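Local coordinates for molybdate-binding protein MolA (Haemophilus influenzae, PDB 3PSH) that binds molybdate and tungstate in the periplasm and serves the MolBCA ABC transporter in low-affinity molybdate import, at residues 23-28 with 90-95; 43-48 with 70-75. All blocks are in the same frame, centred on the assembly; numbering follows the deposited sequence.

Interaction 1 of 2, residues 23-28 with 90-95. With MOO (molybdate ion), chain B.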
loop_
_atom_site.group_PDB
_atom_site.type_symbol
_atom_site.label_atom_id
_atom_site.label_comp_id
_atom_site.label_asym_id
_atom_site.label_seq_id
_atom_site.Cartn_x
_atom_site.Cartn_y
_atom_site.Cartn_z
ATOM N N VAL A 23 15.458 -1.432 5.107
ATOM C CA VAL A 23 14.000 -1.484 5.037
ATOM C C VAL A 23 13.562 -2.500 3.975
ATOM O O VAL A 23 13.669 -2.217 2.784
ATOM C CB VAL A 23 13.370 -0.056 4.716
ATOM C CG1 VAL A 23 11.854 -0.263 4.645
ATOM C CG2 VAL A 23 13.759 0.905 5.860
ATOM N N LEU A 24 13.176 -3.698 4.448
ATOM C CA LEU A 24 12.875 -4.833 3.524
ATOM C C LEU A 24 11.397 -4.985 3.152
ATOM O O LEU A 24 10.859 -6.102 3.063
ATOM C CB LEU A 24 13.501 -6.170 4.057
ATOM C CG LEU A 24 15.087 -6.127 4.302
ATOM C CD1 LEU A 24 15.502 -7.519 4.759
ATOM C CD2 LEU A 24 15.864 -5.613 3.049
ATOM N N GLN A 25 10.712 -3.859 3.074
ATOM C CA GLN A 25 9.264 -3.828 2.784
ATOM C C GLN A 25 9.034 -2.487 2.095
ATOM O O GLN A 25 9.443 -1.432 2.649
ATOM C CB GLN A 25 8.479 -3.914 4.099
ATOM C CG GLN A 25 6.946 -4.204 3.799
ATOM C CD GLN A 25 6.004 -3.658 4.809
ATOM O OE1 GLN A 25 5.166 -4.440 5.355
ATOM N NE2 GLN A 25 6.125 -2.385 5.146
ATOM N N HIS A 26 8.403 -2.428 0.879
ATOM C CA HIS A 26 8.108 -1.221 0.150
ATOM C C HIS A 26 7.102 -0.286 0.830
ATOM O O HIS A 26 7.211 0.914 0.755
ATOM C CB HIS A 26 7.619 -1.529 -1.293
ATOM C CG HIS A 26 6.505 -2.545 -1.362
ATOM N ND1 HIS A 26 6.656 -3.849 -0.944
ATOM C CD2 HIS A 26 5.246 -2.469 -1.876
ATOM C CE1 HIS A 26 5.543 -4.537 -1.167
ATOM N NE2 HIS A 26 4.649 -3.691 -1.655
ATOM N N GLN A 27 6.180 -0.888 1.582
ATOM C CA GLN A 27 5.158 -0.056 2.253
ATOM C C GLN A 27 5.818 0.800 3.316
ATOM O O GLN A 27 5.608 2.028 3.409
ATOM C CB GLN A 27 4.037 -0.852 2.891
ATOM C CG GLN A 27 3.295 -1.544 1.687
ATOM C CD GLN A 27 3.679 -2.961 1.496
ATOM O OE1 GLN A 27 4.774 -3.414 1.835
ATOM N NE2 GLN A 27 2.724 -3.718 0.886
ATOM N N THR A 28 6.627 0.132 4.143
ATOM C CA THR A 28 7.337 0.933 5.159
ATOM C C THR A 28 8.319 1.932 4.455
ATOM O O THR A 28 8.455 3.056 4.922
ATOM C CB THR A 28 8.174 0.022 6.022
ATOM O OG1 THR A 28 7.326 -0.751 6.886
ATOM C CG2 THR A 28 9.174 0.826 6.849
ATOM N N VAL A 90 10.968 -5.521 8.533
ATOM C CA VAL A 90 10.527 -6.608 7.630
ATOM C C VAL A 90 9.011 -6.513 7.486
ATOM O O VAL A 90 8.330 -5.967 8.382
ATOM C CB VAL A 90 10.959 -8.033 8.153
ATOM C CG1 VAL A 90 12.532 -8.039 8.237
ATOM C CG2 VAL A 90 10.259 -8.470 9.483
ATOM N N THR A 91 8.459 -7.168 6.447
ATOM C CA THR A 91 6.977 -7.303 6.331
ATOM C C THR A 91 6.467 -8.349 7.357
ATOM O O THR A 91 7.142 -9.327 7.713
ATOM C CB THR A 91 6.642 -7.657 4.893
ATOM O OG1 THR A 91 5.246 -7.395 4.619
ATOM C CG2 THR A 91 7.072 -9.058 4.508
ATOM N N ASN A 92 5.177 -8.196 7.713
ATOM C CA ASN A 92 4.588 -9.026 8.699
ATOM C C ASN A 92 4.597 -10.507 8.374
ATOM O O ASN A 92 4.664 -11.307 9.256
ATOM C CB ASN A 92 3.169 -8.570 9.026
ATOM C CG ASN A 92 2.291 -8.553 7.785
ATOM O OD1 ASN A 92 2.570 -7.803 6.797
ATOM N ND2 ASN A 92 1.355 -9.460 7.758
ATOM N N TYR A 93 4.538 -10.887 7.097
ATOM C CA TYR A 93 4.515 -12.293 6.769
ATOM C C TYR A 93 5.921 -12.817 6.461
ATOM O O TYR A 93 6.077 -13.944 5.900
ATOM C CB TYR A 93 3.529 -12.484 5.569
ATOM C CG TYR A 93 3.940 -11.803 4.268
ATOM C CD1 TYR A 93 4.869 -12.426 3.394
ATOM C CD2 TYR A 93 3.367 -10.605 3.870
ATOM C CE1 TYR A 93 5.283 -11.793 2.193
ATOM C CE2 TYR A 93 3.789 -9.969 2.673
ATOM C CZ TYR A 93 4.703 -10.581 1.827
ATOM O OH TYR A 93 5.065 -10.018 0.645
ATOM N N ALA A 94 6.977 -12.023 6.789
ATOM C CA ALA A 94 8.412 -12.516 6.531
ATOM C C ALA A 94 8.557 -13.886 7.170
ATOM O O ALA A 94 8.152 -14.068 8.301
ATOM C CB ALA A 94 9.445 -11.556 7.086
ATOM N N PRO A 95 9.138 -14.837 6.411
ATOM C CA PRO A 95 9.193 -16.181 7.037
ATOM C C PRO A 95 9.958 -16.146 8.394
ATOM O O PRO A 95 10.928 -15.350 8.574
ATOM C CB PRO A 95 10.024 -16.982 6.069
ATOM C CG PRO A 95 9.770 -16.275 4.639
ATOM C CD PRO A 95 9.504 -14.838 4.981
HETATM MO MO MOO B . 0.791 -4.758 -1.829
HETATM O O1 MOO B . -0.458 -4.876 -2.964
HETATM O O2 MOO B . 1.104 -6.274 -1.075
HETATM O O3 MOO B . 0.351 -3.657 -0.608
HETATM O O4 MOO B . 2.098 -4.027 -2.631
HETATM O O HOH W 1 10.440 -8.359 4.734
HETATM O O HOH W 2 4.887 -6.131 2.172
#
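Gln25 and Thr91 meet where two neighbouring parallel strands of an open alpha/beta sheet, 21-24 and 87-91, run out at their C-terminal ends, the edge that faces the ligand cleft of this periplasmic binding protein. Their side chains cross at about a right angle: CG of Gln25 lies against CB of Thr91 at 3.6 Å, an approach made possible because CG is anti to the backbone N (chi1 -168°) and the chain runs on extended across the threonine. As the strands part, water takes over from direct pairing, one molecule donating to Leu24 O and accepting from Thr91 N. Beyond them the chain turns into helix 26-34, whose first turn presents His26 and Gln27 to molybdate. The anion oxygen O4 sits at the imidazole edge in the ring plane, 2.8 Å from His26 NE2 in a fairly straight bond (162°), whereas Gln27 NE2 gives O3 a more bent one (139°). Tyr196, Arg243, Gly279 and Tyr280 supply further hydrogen bonds to the anion. Gln27 OE1 rides over one face of the His26 ring, offset toward its rim. A second water ties Gln27 OE1, at 2.7 Å, to Thr91 OG1, 2.8 Å from the water oxygen.

Interaction 2 of 2, residues 43-48 with 70-75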
loop_
_atom_site.group_PDB
_atom_site.type_symbol
_atom_site.label_atom_id
_atom_site.label_comp_id
_atom_site.label_asym_id
_atom_site.label_seq_id
_atom_site.Cartn_x
_atom_site.Cartn_y
_atom_site.Cartn_z
ATOM N N GLY A 43 19.880 0.371 3.521
ATOM C CA GLY A 43 19.548 -0.677 2.504
ATOM C C GLY A 43 18.041 -0.822 2.383
ATOM O O GLY A 43 17.321 -0.390 3.258
ATOM N N VAL A 44 17.641 -1.380 1.262
ATOM C CA VAL A 44 16.194 -1.494 0.999
ATOM C C VAL A 44 15.992 -2.808 0.243
ATOM O O VAL A 44 16.980 -3.350 -0.305
ATOM C CB VAL A 44 15.699 -0.233 0.102
ATOM C CG1 VAL A 44 15.868 1.097 0.835
ATOM C CG2 VAL A 44 16.359 -0.194 -1.249
ATOM N N LEU A 45 14.752 -3.335 0.235
ATOM C CA LEU A 45 14.422 -4.516 -0.540
ATOM C C LEU A 45 14.922 -4.447 -1.995
ATOM O O LEU A 45 14.810 -3.448 -2.684
ATOM C CB LEU A 45 12.899 -4.843 -0.511
ATOM C CG LEU A 45 11.950 -3.803 -1.170
ATOM C CD1 LEU A 45 10.528 -4.437 -1.302
ATOM C CD2 LEU A 45 11.867 -2.468 -0.582
ATOM N N SER A 46 15.453 -5.556 -2.446
ATOM C CA SER A 46 16.054 -5.534 -3.792
ATOM C C SER A 46 15.010 -5.381 -4.957
ATOM O O SER A 46 15.405 -4.923 -6.053
ATOM C CB SER A 46 16.905 -6.811 -3.977
ATOM O OG SER A 46 16.092 -8.000 -3.946
ATOM N N ASN A 47 13.722 -5.715 -4.680
ATOM C CA ASN A 47 12.622 -5.471 -5.640
ATOM C C ASN A 47 11.892 -4.148 -5.473
ATOM O O ASN A 47 10.689 -4.065 -5.860
ATOM C CB ASN A 47 11.677 -6.692 -5.623
ATOM C CG ASN A 47 11.188 -7.077 -4.262
ATOM O OD1 ASN A 47 11.824 -6.788 -3.224
ATOM N ND2 ASN A 47 10.021 -7.781 -4.243
ATOM N N TRP A 48 12.579 -3.145 -4.921
ATOM C CA TRP A 48 11.923 -1.801 -4.693
ATOM C C TRP A 48 11.405 -1.145 -5.978
ATOM O O TRP A 48 10.252 -0.641 -5.986
ATOM C CB TRP A 48 12.784 -0.903 -3.823
ATOM C CG TRP A 48 14.016 -0.398 -4.511
ATOM C CD1 TRP A 48 15.284 -0.997 -4.551
ATOM C CD2 TRP A 48 14.115 0.826 -5.234
ATOM N NE1 TRP A 48 16.140 -0.189 -5.298
ATOM C CE2 TRP A 48 15.458 0.943 -5.704
ATOM C CE3 TRP A 48 13.177 1.843 -5.593
ATOM C CZ2 TRP A 48 15.901 2.093 -6.487
ATOM C CZ3 TRP A 48 13.627 3.008 -6.380
ATOM C CH2 TRP A 48 14.965 3.092 -6.820
ATOM N N GLY A 70 18.454 -7.779 0.821
ATOM C CA GLY A 70 17.390 -8.779 0.998
ATOM C C GLY A 70 16.166 -8.296 0.199
ATOM O O GLY A 70 16.339 -7.388 -0.502
ATOM N N ASP A 71 15.071 -9.027 0.348
ATOM C CA ASP A 71 13.774 -8.577 -0.252
ATOM C C ASP A 71 12.656 -8.932 0.689
ATOM O O ASP A 71 12.836 -8.983 1.932
ATOM C CB ASP A 71 13.698 -9.174 -1.707
ATOM C CG ASP A 71 13.585 -10.685 -1.778
ATOM O OD1 ASP A 71 13.446 -11.361 -0.811
ATOM O OD2 ASP A 71 13.687 -11.262 -2.886
ATOM N N LEU A 72 11.412 -9.074 0.147
ATOM C CA LEU A 72 10.358 -9.316 1.123
ATOM C C LEU A 72 10.374 -10.597 1.981
ATOM O O LEU A 72 9.877 -10.617 3.172
ATOM C CB LEU A 72 8.972 -9.300 0.415
ATOM C CG LEU A 72 8.549 -7.955 -0.154
ATOM C CD1 LEU A 72 7.488 -8.168 -1.225
ATOM C CD2 LEU A 72 8.059 -7.050 0.926
ATOM N N ASN A 73 10.906 -11.662 1.366
ATOM C CA ASN A 73 10.842 -12.954 2.057
ATOM C C ASN A 73 12.180 -13.727 2.104
ATOM O O ASN A 73 12.255 -14.885 2.372
ATOM C CB ASN A 73 9.698 -13.804 1.444
ATOM C CG ASN A 73 9.987 -14.157 0.009
ATOM O OD1 ASN A 73 11.058 -13.833 -0.558
ATOM N ND2 ASN A 73 8.954 -14.705 -0.639
ATOM N N SER A 74 13.252 -13.006 1.942
ATOM C CA SER A 74 14.647 -13.588 1.955
ATOM C C SER A 74 15.641 -12.491 2.419
ATOM O O SER A 74 15.432 -11.253 2.207
ATOM C CB SER A 74 15.065 -14.174 0.586
ATOM O OG SER A 74 15.297 -13.136 -0.405
ATOM N N VAL A 75 16.764 -12.923 3.039
ATOM C CA VAL A 75 17.760 -11.946 3.422
ATOM C C VAL A 75 19.127 -12.554 3.122
ATOM O O VAL A 75 19.201 -13.816 3.045
ATOM C CB VAL A 75 17.596 -11.589 4.899
ATOM C CG1 VAL A 75 17.806 -12.878 5.841
ATOM C CG2 VAL A 75 18.591 -10.362 5.296
#
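Ser46 N donates to Gly70 O, the one direct hydrogen bond between the turn that follows strand 41-44 and the loop 70-75 leading to helix 77-82, both at the C-terminal side of the parallel sheet in this periplasmic binding protein fold. Ser46 N lies 2.8 Å from Gly70 O, in the carbonyl plane. Leu45 CA adds a CA-H...O contact to the same Gly70 O at 3.5 Å, so two neighbouring residues converge on a single acceptor.

Side chains pack round this bond. Leu45 and Leu72 lie side by side and point the same way, CD1 of the first 4.2 Å from CG of the second. Asp71 CB meets two oxygens, Asn47 OD1 at 3.4 Å and Ser46 OG at 3.5 Å. Asn47 crosses Asp71 at about a right angle, with the amide and carboxylate planes 56° apart; OD1 is buried here without a polar partner, while ND2 packs against Leu72 CD1.

Further out, the type I turn from Leu45 to Trp48, closed by Trp48 N on Leu45 O, turns Asn47 toward the loop and leaves Ser46 beside it. Loop 70-75 is braced from within, since Asp71 N bonds to Ser74 O. With chi1 at 67°, the Asp71 carboxylate swings back over its own loop, where Asn73 N makes a weak bond to OD1 and Ser74 OG donates to that same OD1 of Asp71 at 2.6 Å, arriving from above the carboxylate plane.

How the interactions relate
Interactions 1 and 2 occupy adjoining parts of the C-terminal end of one sheet, their centres about 8 Å apart. Strands 21-24 and 41-44 are direct neighbours in the sheet, and probable hydrogen bonds join them: Val23 N to Gly43 O at 2.8 Å and Val23 O to Leu45 N at 3.0 Å. Loop 70-75 also reaches the other half of interaction 1, with Leu72 O packed 3.5 Å from Thr91 CG2 and Leu72 CD1 3.6 Å from Tyr93 OH. Interaction 1 holds the molybdate-binding residues His26 and Gln27. Interaction 2 stands one layer back: the nearest atoms of the Leu72 side chain and molybdate are about 7 Å apart, and Leu45 packs directly on His26.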